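Local coordinates for THUMP domain-containing protein (Pyrococcus horikoshii, PDB 1VBK) that is of uncharacterised function but, as a THUMP-domain relative of ThiI, probably binds RNA and ATP and may act in thiamine biosynthesis or tRNA modification, at residues 239-242 with 246-249. Sequence-based numbering, arbitrary orientation.
Sequences VVAE and RVLK
Glu242 lies obliquely against Arg246 on the solvent side of a turn that carries strand 239-241 into helix 244-254, while Ala241 and Val247 close its buried side. The methyl of Ala241 points at the helix and meets CG2 of Val247 at 3.7 Å; Arg246 CB lies on the same CB of Ala241 at 3.9 Å. Val247 also touches Ile210, so the helix lies against 239-241, the outermost strand of the parallel sheet, and reaches its neighbour 204-210, in the strand-then-helix order of the HUP-like α/β fold. Outside this apolar patch, the Glu242 chain turns at chi2 (-85°) and sets the flat of its carboxylate against Arg246, whose CG stands over that face, 3.2 Å from Glu242 CD. Arginine bends twice, at chi2 and chi3, turning its guanidinium away and leaving NE as its nearest nitrogen to the carboxylate. OE2 of Glu242 is 3.9 Å from NE of Arg246, well out of the guanidinium plane. The pair illustrates how opposite charges can lie close without a hydrogen bond when the acid is off that plane: the carboxylate meets methylenes and gains charge attraction with no N-H directed at it, a contribution that is probably modest.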
# COMPACT_ATOMS: atom_id res chain seq x y z
N VAL A 239 11.77 -5.39 -13.27
CA VAL A 239 12.52 -5.97 -12.17
C VAL A 239 12.68 -7.47 -12.40
O VAL A 239 11.69 -8.17 -12.61
CB VAL A 239 11.80 -5.77 -10.82
CG1 VAL A 239 12.54 -6.51 -9.72
CG2 VAL A 239 11.72 -4.28 -10.49
N VAL A 240 13.91 -7.94 -12.38
CA VAL A 240 14.18 -9.36 -12.58
C VAL A 240 14.43 -9.99 -11.21
O VAL A 240 15.34 -9.58 -10.50
CB VAL A 240 15.43 -9.58 -13.47
CG1 VAL A 240 15.63 -11.06 -13.74
CG2 VAL A 240 15.28 -8.81 -14.77
N ALA A 241 13.61 -10.97 -10.84
CA ALA A 241 13.76 -11.64 -9.56
C ALA A 241 14.25 -13.07 -9.79
O ALA A 241 13.55 -13.87 -10.41
CB ALA A 241 12.43 -11.66 -8.81
N GLU A 242 15.44 -13.36 -9.29
CA GLU A 242 16.05 -14.68 -9.46
C GLU A 242 15.35 -15.79 -8.68
O GLU A 242 15.50 -16.96 -9.01
CB GLU A 242 17.53 -14.63 -9.05
CG GLU A 242 17.76 -14.35 -7.57
CD GLU A 242 17.76 -12.86 -7.23
OE1 GLU A 242 16.94 -12.11 -7.81
OE2 GLU A 242 18.58 -12.45 -6.38
N ARG A 246 13.05 -12.78 -3.50
CA ARG A 246 13.25 -11.43 -4.02
C ARG A 246 11.92 -10.74 -4.33
O ARG A 246 11.80 -9.51 -4.23
CB ARG A 246 14.12 -11.48 -5.28
CG ARG A 246 15.52 -12.04 -5.05
CD ARG A 246 16.35 -11.16 -4.12
NE ARG A 246 16.40 -9.78 -4.59
CZ ARG A 246 17.01 -8.78 -3.96
NH1 ARG A 246 17.64 -9.00 -2.81
NH2 ARG A 246 16.99 -7.55 -4.46
N VAL A 247 10.91 -11.52 -4.72
CA VAL A 247 9.60 -10.96 -5.02
C VAL A 247 8.95 -10.46 -3.72
O VAL A 247 8.38 -9.37 -3.67
CB VAL A 247 8.67 -12.02 -5.67
CG1 VAL A 247 7.29 -11.43 -5.91
CG2 VAL A 247 9.28 -12.50 -6.99
N LEU A 248 9.03 -11.27 -2.66
CA LEU A 248 8.47 -10.89 -1.37
C LEU A 248 9.19 -9.65 -0.86
O LEU A 248 8.57 -8.76 -0.29
CB LEU A 248 8.61 -12.04 -0.36
CG LEU A 248 7.78 -13.29 -0.67
CD1 LEU A 248 8.15 -14.42 0.29
CD2 LEU A 248 6.30 -12.95 -0.56
N LYS A 249 10.51 -9.60 -1.06
CA LYS A 249 11.29 -8.45 -0.62
C LYS A 249 10.81 -7.19 -1.34
O LYS A 249 10.68 -6.13 -0.72
CB LYS A 249 12.78 -8.66 -0.91
CG LYS A 249 13.67 -7.49 -0.50
CD LYS A 249 15.14 -7.81 -0.74
CE LYS A 249 16.03 -6.61 -0.45
NZ LYS A 249 15.88 -6.13 0.95